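Local structure of aminotransferase, class V family protein (Trichomonas vaginalis, 5F8V) at residues A14-L18 against E19-R23; V122-V125 against A126-P130; N255-F258 against K259-E263. The protein probably catalyses the pyridoxal-phosphate-dependent transfer of the amino group between O-phospho-L-serine and 2-oxoglutarate, a step in serine biosynthesis. All blocks are in the same frame, centred on the assembly; numbering follows the deposited sequence.

Contact 1: residues A14-L18 against E19-R23; sequences AAVPL and ECLER
The carbonyl oxygen of P17 takes two N-H groups at the start of helix 18-26: L21 N bonds to P17 O at 3.2 Å in the carbonyl plane, and C20 N adds a weak bond bent to 123°. P17 is therefore the N-cap, where proline's missing N-H costs the helix nothing. E22 N, 2.8 Å from L18 O, makes the next bond. The residues flanking this turn form a hydrophobic staple: V16, just before the cap, lays CG1 against L21, 3.7 Å from L21 CG. V16 N bonds to E40 OE2 of the second subunit, so the cap also lies at the dimer interface. The ring of P17 has C20 beside it, with C20 SG 3.8 Å from P17 CB. L18 holds CG anti to its own nitrogen (chi1 -175°), which carries the branch alongside the carboxylate of E22, with L18 CG 3.7 Å from E22 OE2. One turn after E19, R23 shares its charge between E19 and E263; R23 NH2 is 3.1 Å from E19 OE2, which lies well out of the guanidinium plane, while E19 CB sits over that group's face.

Contact 2: residues V122-V125 against A126-P130; sequences VNSV and AGNPP
Strand 121-124 ends at S124, and the chain reverses through V125 and A126, whose backbone angles are roughly those of a type I turn, so that S124 CA and G127 CA come within 5.2 Å. G127 leaves the turn with a positive phi of 74°, a conformation that a residue without a side chain adopts easily.

Inside the bend a single water does the joining. It lies 2.7 Å from S124 OG, accepts from A126 N at 3.0 Å and donates to G127 O at 2.9 Å. Serine fits because its short side chain, with the hydroxyl anti to the backbone nitrogen (chi1 -180°), places that oxygen where the water can meet it; S124 OG also comes to 3.3 Å from G127 O. One water molecule thus serves a backbone N-H and a backbone carbonyl of the turn as well as the serine hydroxyl.

The side chain of V125, a buried valine, points away from the bend and touches W142 and D97, and its backbone still pairs with Y98 and K143. The small A126 meets L99 and P137. F109 of helix 103-115 touches both S124 and N128, and N128 brings OD1 to 4.1 Å from S124 OG.

This is a water-bridged turn at the end of an outermost strand, here the strand next to 95-98 in the seven-stranded mixed sheet characteristic of the large domain of fold type I pyridoxal-phosphate enzymes.

Contact 3: residues N255-F258 against K259-E263; sequences NHIF and KWIEE
N255 and K259 meet along one turn of helix 248-263, where K259 N bonds to N255 O at 3.0 Å with a nearly straight N-H (168°). W260, I261 and E262 repeat the pattern on the carbonyls of H256, I257 and F258, so four successive carbonyls are satisfied by the helix itself.

The polar side chains find their partners on neighbouring parts of the fold. N255 is buried, and an amide suits it because it can donate and accept at once: OD1 takes R58 NE, while ND2 gives its hydrogens to E51 OE2 and E54 OE1. Its neighbour K259 runs extended past it, CG anti to its own carbonyl carbon (chi1 -64°). That course lays K259 CG 3.3 Å from N255 O and K259 CE 3.8 Å from N255 ND2; its ammonium forms a long, weak ion pair with E54. H256 bonds through NE2 to E27 OE1, and E262 OE1 forms a salt bridge with R58 NH1. K259 NZ lies 4.2 Å from H256 ND1, which would probably disfavour a positive charge on the imidazole, whereas E27 would favour one.

The apolar residues serve other sides of the helix. I257 CG2 touches I261 CD1 at 4.1 Å, a contact between two branched side chains one turn apart.

R58 thus binds two positions of this helix, N255 through NE and E262 through NH1. The polar side chains of N255, H256 and E262 are paired with charged residues of helix 46-63 and with E27, just past the end of helix 18-26, which implies that helix 248-263 is tied to its neighbours by directional bonds as well as by apolar packing.

Overall arrangement
Along the chain the three come in order, contact 1 first and contact 3 last, all in the class-V aminotransferase fold. Contacts 1 and 3 are neighbours on the same side of the molecule, their centres about 11 Å apart, because helix 18-26 packs on helix 248-263; P17 CG reaches 3.5 Å from W260 CD2 there. Contact 2 lies across the chain's centre, about 39 Å from contact 1 and 37 Å from contact 3 between centres, at an outer strand of the central sheet. Contact 1 also touches the second subunit, whereas contacts 2 and 3 do not, so the helical pair lies partly at the dimer interface, whereas 122-130 is at the surface on the far side.

Contact 1: residues A14-L18 against E19-R23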
ATOM      1  N   ALA A  14      -8.985   4.775  11.506  1.00 14.84           N
ATOM      2  CA  ALA A  14      -9.371   5.402  12.761  1.00 14.68           C
ATOM      3  C   ALA A  14      -9.157   6.904  12.751  1.00 14.64           C
ATOM      4  O   ALA A  14      -8.583   7.453  11.811  1.00 14.66           O
ATOM      5  CB  ALA A  14      -8.577   4.777  13.891  1.00 14.64           C
ATOM      6  N   ALA A  15      -9.618   7.545  13.828  1.00 14.76           N
ATOM      7  CA  ALA A  15      -9.498   8.985  14.027  1.00 15.10           C
ATOM      8  C   ALA A  15      -8.045   9.442  13.955  1.00 15.24           C
ATOM      9  O   ALA A  15      -7.133   8.745  14.405  1.00 14.77           O
ATOM     10  CB  ALA A  15     -10.105   9.387  15.367  1.00 15.22           C
ATOM     11  N   VAL A  16      -7.856  10.616  13.366  1.00 15.26           N
ATOM     12  CA  VAL A  16      -6.550  11.212  13.153  1.00 15.56           C
ATOM     13  C   VAL A  16      -6.587  12.604  13.810  1.00 15.53           C
ATOM     14  O   VAL A  16      -7.664  13.176  13.957  1.00 14.11           O
ATOM     15  CB  VAL A  16      -6.244  11.211  11.629  1.00 16.18           C
ATOM     16  CG1 VAL A  16      -5.422  12.393  11.170  1.00 16.53           C
ATOM     17  CG2 VAL A  16      -5.557   9.901  11.249  1.00 16.37           C
ATOM     18  N   PRO A  17      -5.418  13.141  14.226  1.00 16.03           N
ATOM     19  CA  PRO A  17      -5.417  14.497  14.791  1.00 16.48           C
ATOM     20  C   PRO A  17      -5.865  15.540  13.771  1.00 17.47           C
ATOM     21  O   PRO A  17      -5.361  15.551  12.645  1.00 16.53           O
ATOM     22  CB  PRO A  17      -3.950  14.708  15.190  1.00 16.49           C
ATOM     23  CG  PRO A  17      -3.416  13.342  15.394  1.00 16.26           C
ATOM     24  CD  PRO A  17      -4.087  12.514  14.340  1.00 16.11           C
ATOM     25  N   LEU A  18      -6.828  16.387  14.152  1.00 18.94           N
ATOM     26  CA  LEU A  18      -7.374  17.398  13.236  1.00 19.85           C
ATOM     27  C   LEU A  18      -6.283  18.339  12.704  1.00 20.44           C
ATOM     28  O   LEU A  18      -6.286  18.684  11.521  1.00 21.21           O
ATOM     29  CB  LEU A  18      -8.495  18.199  13.913  1.00 20.15           C
ATOM     30  CG  LEU A  18      -9.260  19.219  13.063  1.00 20.30           C
ATOM     31  CD1 LEU A  18      -9.823  18.607  11.787  1.00 20.65           C
ATOM     32  CD2 LEU A  18     -10.373  19.848  13.884  1.00 20.69           C
ATOM     33  N   GLU A  19      -5.347  18.710  13.575  1.00 21.44           N
ATOM     34  CA  GLU A  19      -4.170  19.515  13.207  1.00 22.48           C
ATOM     35  C   GLU A  19      -3.418  18.905  12.019  1.00 20.75           C
ATOM     36  O   GLU A  19      -2.976  19.627  11.133  1.00 20.72           O
ATOM     37  CB  GLU A  19      -3.177  19.618  14.377  1.00 25.00           C
ATOM     38  CG  GLU A  19      -3.659  20.332  15.637  1.00 27.06           C
ATOM     39  CD  GLU A  19      -2.772  20.013  16.841  1.00 29.20           C
ATOM     40  OE1 GLU A  19      -3.260  19.381  17.809  1.00 29.65           O
ATOM     41  OE2 GLU A  19      -1.571  20.374  16.805  1.00 31.12           O
ATOM     42  N   CYS A  20      -3.254  17.585  12.029  1.00 18.77           N
ATOM     43  CA  CYS A  20      -2.579  16.883  10.943  1.00 17.95           C
ATOM     44  C   CYS A  20      -3.383  16.942   9.645  1.00 17.55           C
ATOM     45  O   CYS A  20      -2.823  17.157   8.572  1.00 17.38           O
ATOM     46  CB  CYS A  20      -2.275  15.438  11.332  1.00 17.55           C
ATOM     47  SG  CYS A  20      -1.103  15.294  12.701  1.00 17.43           S
ATOM     48  N   LEU A  21      -4.697  16.789   9.745  1.00 17.04           N
ATOM     49  CA  LEU A  21      -5.564  16.924   8.575  1.00 16.65           C
ATOM     50  C   LEU A  21      -5.499  18.360   8.025  1.00 17.38           C
ATOM     51  O   LEU A  21      -5.387  18.570   6.811  1.00 16.83           O
ATOM     52  CB  LEU A  21      -7.001  16.520   8.915  1.00 16.34           C
ATOM     53  CG  LEU A  21      -7.226  15.075   9.380  1.00 16.20           C
ATOM     54  CD1 LEU A  21      -8.597  14.913  10.020  1.00 16.49           C
ATOM     55  CD2 LEU A  21      -7.038  14.077   8.243  1.00 16.15           C
ATOM     56  N   GLU A  22      -5.535  19.344   8.925  1.00 18.79           N
ATOM     57  CA  GLU A  22      -5.466  20.759   8.530  1.00 19.47           C
ATOM     58  C   GLU A  22      -4.120  21.125   7.901  1.00 19.92           C
ATOM     59  O   GLU A  22      -4.085  21.831   6.895  1.00 19.90           O
ATOM     60  CB  GLU A  22      -5.765  21.666   9.725  1.00 20.40           C
ATOM     61  CG  GLU A  22      -7.220  21.578  10.157  1.00 21.38           C
ATOM     62  CD  GLU A  22      -7.523  22.281  11.466  1.00 22.87           C
ATOM     63  OE1 GLU A  22      -6.597  22.490  12.285  1.00 23.79           O
ATOM     64  OE2 GLU A  22      -8.712  22.606  11.674  1.00 23.57           O
ATOM     65  N   ARG A  23      -3.027  20.644   8.496  1.00 20.60           N
ATOM     66  CA  ARG A  23      -1.680  20.826   7.941  1.00 21.70           C
ATOM     67  C   ARG A  23      -1.568  20.220   6.532  1.00 21.05           C
ATOM     68  O   ARG A  23      -1.059  20.865   5.616  1.00 20.37           O
ATOM     69  CB  ARG A  23      -0.605  20.229   8.869  1.00 22.72           C
ATOM     70  CG  ARG A  23      -0.345  21.046  10.132  1.00 24.38           C
ATOM     71  CD  ARG A  23       0.288  20.228  11.263  1.00 25.42           C
ATOM     72  NE  ARG A  23       0.302  20.968  12.533  1.00 27.01           N
ATOM     73  CZ  ARG A  23       0.703  20.488  13.715  1.00 27.80           C
ATOM     74  NH1 ARG A  23       1.140  19.237  13.847  1.00 27.70           N
ATOM     75  NH2 ARG A  23       0.660  21.271  14.791  1.00 29.02           N
TER

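Contact 2: residues V122-V125 against A126-P130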
ATOM      1  N   VAL A 122       4.232 -25.718  12.841  1.00 20.24           N
ATOM      2  CA  VAL A 122       3.531 -24.484  13.193  1.00 19.59           C
ATOM      3  C   VAL A 122       2.690 -24.756  14.442  1.00 19.41           C
ATOM      4  O   VAL A 122       1.604 -25.322  14.362  1.00 18.68           O
ATOM      5  CB  VAL A 122       2.644 -23.982  12.042  1.00 19.77           C
ATOM      6  CG1 VAL A 122       2.053 -22.612  12.380  1.00 19.47           C
ATOM      7  CG2 VAL A 122       3.440 -23.926  10.736  1.00 19.28           C
ATOM      8  N   ASN A 123       3.213 -24.340  15.592  1.00 19.35           N
ATOM      9  CA  ASN A 123       2.663 -24.711  16.880  1.00 19.73           C
ATOM     10  C   ASN A 123       1.864 -23.572  17.506  1.00 19.35           C
ATOM     11  O   ASN A 123       2.366 -22.456  17.632  1.00 18.47           O
ATOM     12  CB  ASN A 123       3.803 -25.122  17.813  1.00 20.58           C
ATOM     13  CG  ASN A 123       3.310 -25.615  19.159  1.00 21.40           C
ATOM     14  OD1 ASN A 123       2.386 -26.422  19.229  1.00 22.64           O
ATOM     15  ND2 ASN A 123       3.916 -25.123  20.234  1.00 21.83           N
ATOM     16  N   SER A 124       0.616 -23.862  17.872  1.00 19.07           N
ATOM     17  CA  SER A 124      -0.184 -22.968  18.701  1.00 19.91           C
ATOM     18  C   SER A 124       0.144 -23.245  20.175  1.00 20.19           C
ATOM     19  O   SER A 124      -0.077 -24.353  20.658  1.00 20.71           O
ATOM     20  CB  SER A 124      -1.672 -23.174  18.435  1.00 19.97           C
ATOM     21  OG  SER A 124      -2.444 -22.298  19.235  1.00 20.79           O
ATOM     22  N   VAL A 125       0.650 -22.223  20.864  1.00 20.24           N
ATOM     23  CA  VAL A 125       1.266 -22.336  22.204  1.00 20.85           C
ATOM     24  C   VAL A 125       0.278 -22.648  23.338  1.00 21.03           C
ATOM     25  O   VAL A 125       0.611 -23.415  24.263  1.00 20.33           O
ATOM     26  CB  VAL A 125       2.057 -21.033  22.529  1.00 21.18           C
ATOM     27  CG1 VAL A 125       2.382 -20.893  24.004  1.00 21.60           C
ATOM     28  CG2 VAL A 125       3.339 -20.975  21.710  1.00 21.02           C
ATOM     29  N   ALA A 126      -0.904 -22.037  23.279  1.00 20.99           N
ATOM     30  CA  ALA A 126      -1.953 -22.218  24.288  1.00 22.15           C
ATOM     31  C   ALA A 126      -3.259 -22.722  23.666  1.00 23.23           C
ATOM     32  O   ALA A 126      -4.327 -22.571  24.263  1.00 23.43           O
ATOM     33  CB  ALA A 126      -2.195 -20.905  25.030  1.00 22.15           C
ATOM     34  N   GLY A 127      -3.171 -23.330  22.484  1.00 24.07           N
ATOM     35  CA  GLY A 127      -4.353 -23.771  21.742  1.00 25.91           C
ATOM     36  C   GLY A 127      -5.113 -22.619  21.117  1.00 26.87           C
ATOM     37  O   GLY A 127      -4.798 -21.446  21.347  1.00 26.94           O
ATOM     38  N   ASN A 128      -6.115 -22.954  20.309  1.00 28.78           N
ATOM     39  CA  ASN A 128      -6.971 -21.936  19.705  1.00 29.66           C
ATOM     40  C   ASN A 128      -7.769 -21.236  20.808  1.00 28.17           C
ATOM     41  O   ASN A 128      -8.221 -21.888  21.746  1.00 27.67           O
ATOM     42  CB  ASN A 128      -7.898 -22.548  18.642  1.00 31.60           C
ATOM     43  CG  ASN A 128      -7.142 -23.038  17.407  1.00 33.10           C
ATOM     44  OD1 ASN A 128      -5.945 -22.779  17.236  1.00 35.25           O
ATOM     45  ND2 ASN A 128      -7.843 -23.752  16.537  1.00 33.97           N
ATOM     46  N   PRO A 129      -7.906 -19.900  20.728  1.00 27.84           N
ATOM     47  CA  PRO A 129      -8.590 -19.198  21.811  1.00 27.84           C
ATOM     48  C   PRO A 129     -10.089 -19.520  21.831  1.00 28.33           C
ATOM     49  O   PRO A 129     -10.653 -19.860  20.783  1.00 26.08           O
ATOM     50  CB  PRO A 129      -8.367 -17.727  21.465  1.00 27.92           C
ATOM     51  CG  PRO A 129      -8.289 -17.716  19.982  1.00 27.90           C
ATOM     52  CD  PRO A 129      -7.580 -18.993  19.613  1.00 27.48           C
ATOM     53  N   PRO A 130     -10.733 -19.406  23.010  1.00 28.62           N
ATOM     54  CA  PRO A 130     -12.185 -19.607  23.073  1.00 29.19           C
ATOM     55  C   PRO A 130     -12.942 -18.507  22.319  1.00 29.72           C
ATOM     56  O   PRO A 130     -12.327 -17.562  21.816  1.00 29.36           O
ATOM     57  CB  PRO A 130     -12.482 -19.550  24.578  1.00 28.92           C
ATOM     58  CG  PRO A 130     -11.395 -18.700  25.144  1.00 28.77           C
ATOM     59  CD  PRO A 130     -10.177 -18.982  24.308  1.00 28.53           C
TER
HETATM   60  O   HOH W   1      -2.106 -20.374  21.120  1.00 13.52           O

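Contact 3: residues N255-F258 against K259-E263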
ATOM      1  N   ASN A 255       4.518  10.875   9.266  1.00 15.40           N
ATOM      2  CA  ASN A 255       5.482  11.821   9.831  1.00 15.89           C
ATOM      3  C   ASN A 255       4.808  13.016  10.502  1.00 15.76           C
ATOM      4  O   ASN A 255       5.259  13.479  11.553  1.00 15.61           O
ATOM      5  CB  ASN A 255       6.473  12.293   8.754  1.00 16.46           C
ATOM      6  CG  ASN A 255       7.679  13.022   9.328  1.00 17.38           C
ATOM      7  OD1 ASN A 255       8.057  12.832  10.483  1.00 18.88           O
ATOM      8  ND2 ASN A 255       8.305  13.849   8.504  1.00 18.12           N
ATOM      9  N   HIS A 256       3.728  13.504   9.902  1.00 15.65           N
ATOM     10  CA  HIS A 256       2.940  14.572  10.517  1.00 15.58           C
ATOM     11  C   HIS A 256       2.391  14.150  11.882  1.00 14.88           C
ATOM     12  O   HIS A 256       2.453  14.920  12.835  1.00 14.78           O
ATOM     13  CB  HIS A 256       1.808  15.045   9.597  1.00 15.70           C
ATOM     14  CG  HIS A 256       2.190  16.186   8.712  1.00 16.43           C
ATOM     15  ND1 HIS A 256       2.595  17.405   9.211  1.00 16.85           N
ATOM     16  CD2 HIS A 256       2.199  16.310   7.363  1.00 16.89           C
ATOM     17  CE1 HIS A 256       2.857  18.224   8.207  1.00 17.51           C
ATOM     18  NE2 HIS A 256       2.620  17.586   7.075  1.00 17.35           N
ATOM     19  N   ILE A 257       1.880  12.925  11.966  1.00 14.43           N
ATOM     20  CA  ILE A 257       1.418  12.362  13.228  1.00 14.15           C
ATOM     21  C   ILE A 257       2.576  12.161  14.215  1.00 13.66           C
ATOM     22  O   ILE A 257       2.409  12.446  15.393  1.00 13.62           O
ATOM     23  CB  ILE A 257       0.620  11.043  13.043  1.00 14.31           C
ATOM     24  CG1 ILE A 257      -0.682  11.315  12.278  1.00 14.39           C
ATOM     25  CG2 ILE A 257       0.284  10.422  14.405  1.00 14.19           C
ATOM     26  CD1 ILE A 257      -1.344  10.074  11.720  1.00 14.41           C
ATOM     27  N   PHE A 258       3.738  11.706  13.752  1.00 13.40           N
ATOM     28  CA  PHE A 258       4.903  11.563  14.649  1.00 13.44           C
ATOM     29  C   PHE A 258       5.243  12.906  15.320  1.00 13.41           C
ATOM     30  O   PHE A 258       5.441  12.973  16.535  1.00 12.83           O
ATOM     31  CB  PHE A 258       6.139  11.012  13.917  1.00 13.61           C
ATOM     32  CG  PHE A 258       5.956   9.639  13.296  1.00 13.81           C
ATOM     33  CD1 PHE A 258       4.961   8.746  13.716  1.00 14.03           C
ATOM     34  CD2 PHE A 258       6.816   9.227  12.286  1.00 13.92           C
ATOM     35  CE1 PHE A 258       4.826   7.496  13.114  1.00 14.11           C
ATOM     36  CE2 PHE A 258       6.683   7.982  11.690  1.00 13.90           C
ATOM     37  CZ  PHE A 258       5.684   7.118  12.100  1.00 13.72           C
ATOM     38  N   LYS A 259       5.267  13.968  14.524  1.00 13.65           N
ATOM     39  CA  LYS A 259       5.493  15.319  15.042  1.00 13.80           C
ATOM     40  C   LYS A 259       4.412  15.669  16.066  1.00 13.68           C
ATOM     41  O   LYS A 259       4.708  16.142  17.155  1.00 13.78           O
ATOM     42  CB  LYS A 259       5.468  16.360  13.919  1.00 13.92           C
ATOM     43  CG  LYS A 259       6.558  16.232  12.867  1.00 14.01           C
ATOM     44  CD  LYS A 259       6.201  17.058  11.635  1.00 14.18           C
ATOM     45  CE  LYS A 259       7.220  16.900  10.529  1.00 14.53           C
ATOM     46  NZ  LYS A 259       6.750  17.482   9.240  1.00 14.62           N
ATOM     47  N   TRP A 260       3.155  15.424  15.714  1.00 13.76           N
ATOM     48  CA  TRP A 260       2.056  15.695  16.640  1.00 13.52           C
ATOM     49  C   TRP A 260       2.221  14.964  17.980  1.00 13.33           C
ATOM     50  O   TRP A 260       1.973  15.555  19.020  1.00 13.27           O
ATOM     51  CB  TRP A 260       0.703  15.386  15.999  1.00 13.46           C
ATOM     52  CG  TRP A 260      -0.446  15.521  16.928  1.00 13.21           C
ATOM     53  CD1 TRP A 260      -1.154  16.658  17.216  1.00 13.43           C
ATOM     54  CD2 TRP A 260      -1.042  14.477  17.685  1.00 13.34           C
ATOM     55  NE1 TRP A 260      -2.153  16.376  18.114  1.00 13.11           N
ATOM     56  CE2 TRP A 260      -2.108  15.042  18.416  1.00 13.27           C
ATOM     57  CE3 TRP A 260      -0.776  13.112  17.824  1.00 13.81           C
ATOM     58  CZ2 TRP A 260      -2.902  14.291  19.278  1.00 13.71           C
ATOM     59  CZ3 TRP A 260      -1.579  12.356  18.688  1.00 13.77           C
ATOM     60  CH2 TRP A 260      -2.625  12.950  19.396  1.00 13.65           C
ATOM     61  N   ILE A 261       2.655  13.708  17.948  1.00 13.45           N
ATOM     62  CA  ILE A 261       2.918  12.945  19.171  1.00 13.98           C
ATOM     63  C   ILE A 261       4.036  13.590  19.993  1.00 14.56           C
ATOM     64  O   ILE A 261       3.933  13.673  21.216  1.00 13.86           O
ATOM     65  CB  ILE A 261       3.283  11.470  18.879  1.00 13.89           C
ATOM     66  CG1 ILE A 261       2.086  10.724  18.275  1.00 13.82           C
ATOM     67  CG2 ILE A 261       3.727  10.753  20.156  1.00 13.99           C
ATOM     68  CD1 ILE A 261       2.420   9.356  17.720  1.00 13.85           C
ATOM     69  N   GLU A 262       5.099  14.031  19.322  1.00 15.71           N
ATOM     70  CA  GLU A 262       6.199  14.722  20.017  1.00 16.80           C
ATOM     71  C   GLU A 262       5.715  16.011  20.676  1.00 17.13           C
ATOM     72  O   GLU A 262       6.083  16.299  21.821  1.00 17.19           O
ATOM     73  CB  GLU A 262       7.372  15.001  19.077  1.00 16.78           C
ATOM     74  CG  GLU A 262       8.111  13.744  18.668  1.00 16.73           C
ATOM     75  CD  GLU A 262       9.295  14.017  17.758  1.00 17.18           C
ATOM     76  OE1 GLU A 262       9.142  14.741  16.752  1.00 16.92           O
ATOM     77  OE2 GLU A 262      10.387  13.478  18.039  1.00 17.86           O
ATOM     78  N   GLU A 263       4.863  16.756  19.968  1.00 18.22           N
ATOM     79  CA  GLU A 263       4.285  18.009  20.479  1.00 18.91           C
ATOM     80  C   GLU A 263       3.484  17.792  21.769  1.00 18.71           C
ATOM     81  O   GLU A 263       3.483  18.657  22.651  1.00 18.25           O
ATOM     82  CB  GLU A 263       3.397  18.689  19.416  1.00 19.92           C
ATOM     83  CG  GLU A 263       4.168  19.273  18.235  1.00 21.60           C
ATOM     84  CD  GLU A 263       3.312  19.599  17.013  1.00 22.59           C
ATOM     85  OE1 GLU A 263       2.073  19.738  17.120  1.00 24.38           O
ATOM     86  OE2 GLU A 263       3.897  19.736  15.921  1.00 24.04           O
TER